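Local coordinates for protein HTH-type transcriptional regulator PrpR (Mycobacterium tuberculosis, PDB 6D2S) that regulates transcription of the genes for short-chain fatty acid breakdown through the glyoxylate and methylcitrate routes, and is needed for growth inside macrophages, at residues I41-L46 and G132-P137; M34-L39 and R157-G162. One frame throughout, in Å; residues are numbered along the deposited sequence. Where two conformers were deposited one is given.

In the fold
The later segment of each contact lies within the IrrE N-terminal-like domain, and the centres of the two contacts are about 9 Å apart. Along the chain the order is 34-39, 41-46, 132-137, 157-162, so interaction 2 encloses interaction 1. The loop of interaction 2 leads straight into helix 39-51, which carries the first segment of interaction 1. The end of helix 116-135 and the end of helix 152-159 supply the other halves. The two contacts meet directly: Gln42 NE2 binds Arg35 O, and Leu136 packs on Phe159. An early loop and helix are thus fixed against helices far along the chain.

Interaction 1: residues I41-L46 and G132-P137; sequences IQLAEL and GAFLLP
Leu43 reaches from helix 39-51 to the ring of Phe134, near the end of helix 116-135. Its CB starts out toward that helix. The branch point CG already touches the ring, 3.9 Å from Phe134 CE1. From CG the two methyls part. CD2 makes the closest approach, 3.6 Å to Phe134 CE1, and also touches CZ of the same ring at 3.8 Å. Leu43 CD1 stays beside the same ring, 4.1 Å from Phe134 CE1, and is only a little farther from Leu135 CD1, at 4.3 Å. Leu43 thus touches both neighbours, Phe134 far more than Leu135.

Leu46, one helical turn on, adds one methyl: its CD2 lies 4.0 Å from Phe134 CZ. Both leucines meet the ring obliquely. Leu43 slides past Phe134, whereas Leu46 and Phe134 come from opposite directions. The ring reaches across because Phe134 CG is anti to the backbone N (chi1 -166°).

Two other helices pack on the same side chains. Ala88, Ile91 and Ala92 of helix 84-99 touch Leu43. Met28 of helix 19-31 touches both Leu46 and Phe134.

No hydrogen bond or charge pair crosses between the segments. The joint is a hydrophobic helix-to-helix contact, and three of its four touching residues are buried. Its hold probably comes from van der Waals contact of methyls with the ring and from the burial of apolar surface.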
loop_
_atom_site.group_PDB
_atom_site.type_symbol
_atom_site.label_atom_id
_atom_site.label_comp_id
_atom_site.label_asym_id
_atom_site.label_seq_id
_atom_site.Cartn_x
_atom_site.Cartn_y
_atom_site.Cartn_z
ATOM N N ILE A 41 17.142 -2.070 8.105
ATOM C CA ILE A 41 18.576 -2.340 8.139
ATOM C C ILE A 41 18.977 -3.259 6.992
ATOM O O ILE A 41 20.037 -3.089 6.380
ATOM C CB ILE A 41 18.969 -2.951 9.501
ATOM C CG1 ILE A 41 18.312 -2.175 10.646
ATOM C CG2 ILE A 41 20.481 -2.982 9.652
ATOM C CD1 ILE A 41 18.679 -0.699 10.678
ATOM N N GLN A 42 18.160 -4.281 6.719
ATOM C CA GLN A 42 18.481 -5.228 5.658
ATOM C C GLN A 42 18.472 -4.557 4.291
ATOM O O GLN A 42 19.332 -4.838 3.444
ATOM C CB GLN A 42 17.484 -6.385 5.686
ATOM C CG GLN A 42 17.512 -7.178 6.998
ATOM C CD GLN A 42 16.426 -8.238 7.025
ATOM O OE1 GLN A 42 16.453 -9.173 6.229
ATOM N NE2 GLN A 42 15.446 -8.073 7.910
ATOM N N LEU A 43 17.488 -3.686 4.049
ATOM C CA LEU A 43 17.447 -2.948 2.791
ATOM C C LEU A 43 18.640 -2.013 2.657
ATOM O O LEU A 43 19.165 -1.827 1.554
ATOM C CB LEU A 43 16.138 -2.162 2.687
ATOM C CG LEU A 43 15.009 -2.959 2.020
ATOM C CD1 LEU A 43 13.648 -2.365 2.363
ATOM C CD2 LEU A 43 15.218 -2.967 0.504
ATOM N N ALA A 44 19.063 -1.387 3.754
ATOM C CA ALA A 44 20.246 -0.527 3.682
ATOM C C ALA A 44 21.471 -1.321 3.239
ATOM O O ALA A 44 22.300 -0.827 2.463
ATOM C CB ALA A 44 20.502 0.138 5.039
ATOM N N GLU A 45 21.605 -2.553 3.736
ATOM C CA GLU A 45 22.696 -3.423 3.310
ATOM C C GLU A 45 22.579 -3.773 1.831
ATOM O O GLU A 45 23.569 -3.719 1.093
ATOM C CB GLU A 45 22.713 -4.695 4.166
ATOM C CG GLU A 45 23.887 -5.618 3.896
ATOM C CD GLU A 45 23.875 -6.853 4.783
ATOM O OE1 GLU A 45 23.786 -7.979 4.247
ATOM O OE2 GLU A 45 23.946 -6.694 6.021
ATOM N N LEU A 46 21.375 -4.154 1.383
ATOM C CA LEU A 46 21.173 -4.450 -0.034
ATOM C C LEU A 46 21.523 -3.243 -0.902
ATOM O O LEU A 46 22.207 -3.375 -1.927
ATOM C CB LEU A 46 19.724 -4.892 -0.273
ATOM C CG LEU A 46 19.261 -5.208 -1.694
ATOM C CD1 LEU A 46 20.138 -6.276 -2.308
ATOM C CD2 LEU A 46 17.794 -5.657 -1.688
ATOM N N GLY A 132 5.743 -1.596 -1.463
ATOM C CA GLY A 132 4.766 -2.413 -0.755
ATOM C C GLY A 132 4.955 -3.898 -1.004
ATOM O O GLY A 132 4.780 -4.715 -0.098
ATOM N N ALA A 133 5.293 -4.272 -2.240
ATOM C CA ALA A 133 5.446 -5.681 -2.576
ATOM C C ALA A 133 6.767 -6.243 -2.073
ATOM O O ALA A 133 6.901 -7.463 -1.962
ATOM C CB ALA A 133 5.331 -5.894 -4.087
ATOM N N PHE A 134 7.730 -5.379 -1.747
ATOM C CA PHE A 134 8.979 -5.841 -1.148
ATOM C C PHE A 134 8.830 -6.041 0.364
ATOM O O PHE A 134 9.249 -7.071 0.913
ATOM C CB PHE A 134 10.092 -4.827 -1.457
ATOM C CG PHE A 134 11.474 -5.354 -1.178
ATOM C CD1 PHE A 134 11.943 -5.440 0.124
ATOM C CD2 PHE A 134 12.284 -5.790 -2.208
ATOM C CE1 PHE A 134 13.206 -5.949 0.395
ATOM C CE2 PHE A 134 13.546 -6.308 -1.935
ATOM C CZ PHE A 134 13.999 -6.379 -0.634
ATOM N N LEU A 135 8.247 -5.050 1.051
ATOM C CA LEU A 135 7.987 -5.172 2.486
ATOM C C LEU A 135 7.018 -6.301 2.794
ATOM O O LEU A 135 7.094 -6.915 3.867
ATOM C CB LEU A 135 7.413 -3.865 3.032
ATOM C CG LEU A 135 8.450 -2.828 3.469
ATOM C CD1 LEU A 135 9.393 -2.495 2.316
ATOM C CD2 LEU A 135 7.738 -1.597 3.982
ATOM N N LEU A 136 6.074 -6.556 1.892
ATOM C CA LEU A 136 5.026 -7.549 2.098
ATOM C C LEU A 136 5.078 -8.512 0.921
ATOM O O LEU A 136 4.237 -8.460 0.010
ATOM C CB LEU A 136 3.659 -6.877 2.229
ATOM C CG LEU A 136 3.643 -5.773 3.292
ATOM C CD1 LEU A 136 2.362 -4.912 3.160
ATOM C CD2 LEU A 136 3.765 -6.398 4.693
ATOM N N PRO A 137 6.077 -9.390 0.897
ATOM C CA PRO A 137 6.250 -10.281 -0.256
ATOM C C PRO A 137 5.025 -11.164 -0.441
ATOM O O PRO A 137 4.453 -11.684 0.522
ATOM C CB PRO A 137 7.507 -11.093 0.102
ATOM C CG PRO A 137 7.645 -10.965 1.585
ATOM C CD PRO A 137 7.128 -9.584 1.913
#

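Interaction 2: residues M34-L39 and R157-G162; sequences MRTGGL and RRFGVG. With EDO (1,2-ethanediol), chain H.
The Phe159 ring is met obliquely by the Thr36 methyl, CG2 lying 3.6 Å from Phe159 CD1. One face of the ring has CG of the preceding Arg158 over it, 3.9 Å above the plane and offset toward the rim. The other branch of Thr36 touches too, with OG1 3.6 Å from Phe159 CE1. The methyl also rests against the backbone, with Thr36 CG2 3.5 Å from Arg158 O. This methyl is anti to the backbone N of Thr36 (chi1 -65° to OG1), which turns it to the end of helix 152-159. The hydroxyl has its polar partner outside the two segments, a hydrogen bond to Glu140 OE2. Glu140 and Ala144 of helix 138-147 also pack on Phe159. The contact thus sets the loop between helices 19-31 and 39-51 against the C-terminal end of helix 152-159.

Beside this side-chain contact runs a polar bridge. One water accepts from Gly37 N at 2.9 Å and donates to Phe159 O at 2.8 Å. It also bonds O1 of a 1,2-ethanediol, probably from the crystallisation liquor. The diol takes two nearly straight bonds from the loop, Leu39 N to O1 at 2.8 Å (169°) and Gly38 N to O2 at 2.9 Å (162°). Gly38 is the N-cap residue of helix 39-51, so the diol sits at that helix start.

No direct hydrogen bond joins the segments. The contact combines van der Waals contact of Thr36 with the Phe159 ring and the Arg158 carbonyl, and a single water that links the two backbones.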
loop_
_atom_site.group_PDB
_atom_site.type_symbol
_atom_site.label_atom_id
_atom_site.label_comp_id
_atom_site.label_asym_id
_atom_site.label_seq_id
_atom_site.Cartn_x
_atom_site.Cartn_y
_atom_site.Cartn_z
ATOM N N MET A 34 16.379 -11.869 2.700
ATOM C CA MET A 34 15.644 -11.017 3.625
ATOM C C MET A 34 14.752 -11.855 4.534
ATOM O O MET A 34 14.320 -12.957 4.185
ATOM C CB MET A 34 14.771 -10.014 2.861
ATOM C CG MET A 34 15.506 -9.150 1.837
ATOM S SD MET A 34 16.124 -7.615 2.539
ATOM C CE MET A 34 17.438 -7.216 1.391
ATOM N N ARG A 35 14.457 -11.302 5.703
ATOM C CA ARG A 35 13.480 -11.880 6.610
ATOM C C ARG A 35 12.635 -10.754 7.181
ATOM O O ARG A 35 13.140 -9.658 7.443
ATOM C CB ARG A 35 14.153 -12.669 7.742
ATOM C CG ARG A 35 15.066 -11.831 8.617
ATOM C CD ARG A 35 15.780 -12.687 9.653
ATOM N NE ARG A 35 14.848 -13.292 10.600
ATOM C CZ ARG A 35 15.200 -14.149 11.552
ATOM N NH1 ARG A 35 16.469 -14.510 11.688
ATOM N NH2 ARG A 35 14.281 -14.649 12.370
ATOM N N THR A 36 11.341 -11.022 7.345
ATOM C CA THR A 36 10.448 -10.029 7.921
ATOM C C THR A 36 10.961 -9.577 9.285
ATOM O O THR A 36 11.481 -10.373 10.070
ATOM C CB THR A 36 9.032 -10.604 8.030
ATOM O OG1 THR A 36 8.529 -10.851 6.709
ATOM C CG2 THR A 36 8.106 -9.625 8.738
ATOM N N GLY A 37 10.856 -8.275 9.547
ATOM C CA GLY A 37 11.378 -7.731 10.788
ATOM C C GLY A 37 12.723 -7.052 10.627
ATOM O O GLY A 37 13.715 -7.693 10.264
ATOM N N GLY A 38 12.775 -5.752 10.904
ATOM C CA GLY A 38 14.016 -5.024 10.723
ATOM C C GLY A 38 14.439 -4.909 9.274
ATOM O O GLY A 38 15.641 -4.922 8.980
ATOM N N LEU A 39 13.476 -4.791 8.353
ATOM C CA LEU A 39 13.819 -4.702 6.942
ATOM C C LEU A 39 14.535 -3.408 6.600
ATOM O O LEU A 39 15.199 -3.349 5.560
ATOM C CB LEU A 39 12.569 -4.811 6.062
ATOM C CG LEU A 39 12.165 -6.141 5.426
ATOM C CD1 LEU A 39 11.091 -5.860 4.364
ATOM C CD2 LEU A 39 13.328 -6.907 4.820
ATOM N N ARG A 157 1.329 -5.530 12.790
ATOM C CA ARG A 157 2.301 -5.851 13.830
ATOM C C ARG A 157 3.249 -6.955 13.379
ATOM O O ARG A 157 4.447 -6.918 13.688
ATOM C CB ARG A 157 1.575 -6.246 15.113
ATOM C CG ARG A 157 0.858 -5.083 15.760
ATOM C CD ARG A 157 0.573 -5.351 17.227
ATOM N NE ARG A 157 -0.704 -6.025 17.417
ATOM C CZ ARG A 157 -1.868 -5.390 17.488
ATOM N NH1 ARG A 157 -1.909 -4.068 17.379
ATOM N NH2 ARG A 157 -2.989 -6.075 17.669
ATOM N N ARG A 158 2.735 -7.940 12.647
ATOM C CA ARG A 158 3.582 -9.041 12.197
ATOM C C ARG A 158 4.670 -8.564 11.245
ATOM O O ARG A 158 5.831 -8.984 11.358
ATOM C CB ARG A 158 2.731 -10.112 11.519
ATOM C CG ARG A 158 3.555 -11.195 10.827
ATOM C CD ARG A 158 2.752 -12.474 10.687
ATOM N NE ARG A 158 3.365 -13.411 9.752
ATOM C CZ ARG A 158 2.948 -14.662 9.579
ATOM N NH1 ARG A 158 1.928 -15.124 10.289
ATOM N NH2 ARG A 158 3.556 -15.452 8.704
ATOM N N PHE A 159 4.314 -7.707 10.285
ATOM C CA PHE A 159 5.277 -7.233 9.296
ATOM C C PHE A 159 5.908 -5.898 9.665
ATOM O O PHE A 159 6.867 -5.482 9.004
ATOM C CB PHE A 159 4.624 -7.142 7.912
ATOM C CG PHE A 159 4.290 -8.483 7.340
ATOM C CD1 PHE A 159 5.245 -9.211 6.651
ATOM C CD2 PHE A 159 3.040 -9.044 7.535
ATOM C CE1 PHE A 159 4.954 -10.465 6.132
ATOM C CE2 PHE A 159 2.739 -10.304 7.017
ATOM C CZ PHE A 159 3.698 -11.016 6.317
ATOM N N GLY A 160 5.423 -5.250 10.722
ATOM C CA GLY A 160 5.982 -3.986 11.172
ATOM C C GLY A 160 5.607 -2.792 10.327
ATOM O O GLY A 160 6.412 -1.858 10.189
ATOM N N VAL A 161 4.400 -2.778 9.763
ATOM C CA VAL A 161 3.969 -1.709 8.875
ATOM C C VAL A 161 2.647 -1.139 9.376
ATOM O O VAL A 161 1.969 -1.722 10.223
ATOM C CB VAL A 161 3.845 -2.187 7.411
ATOM C CG1 VAL A 161 5.201 -2.686 6.908
ATOM C CG2 VAL A 161 2.799 -3.292 7.292
ATOM N N GLY A 162 2.280 0.022 8.825
ATOM C CA GLY A 162 1.085 0.713 9.265
ATOM C C GLY A 162 -0.202 0.180 8.647
ATOM O O GLY A 162 -0.205 -0.587 7.687
HETATM C C1 EDO H . 10.225 -3.427 9.282
HETATM O O1 EDO H . 10.736 -4.642 8.811
HETATM C C2 EDO H . 9.669 -3.556 10.701
HETATM O O2 EDO H . 10.677 -3.894 11.616
HETATM O O HOH W 1 9.165 -6.588 7.829
#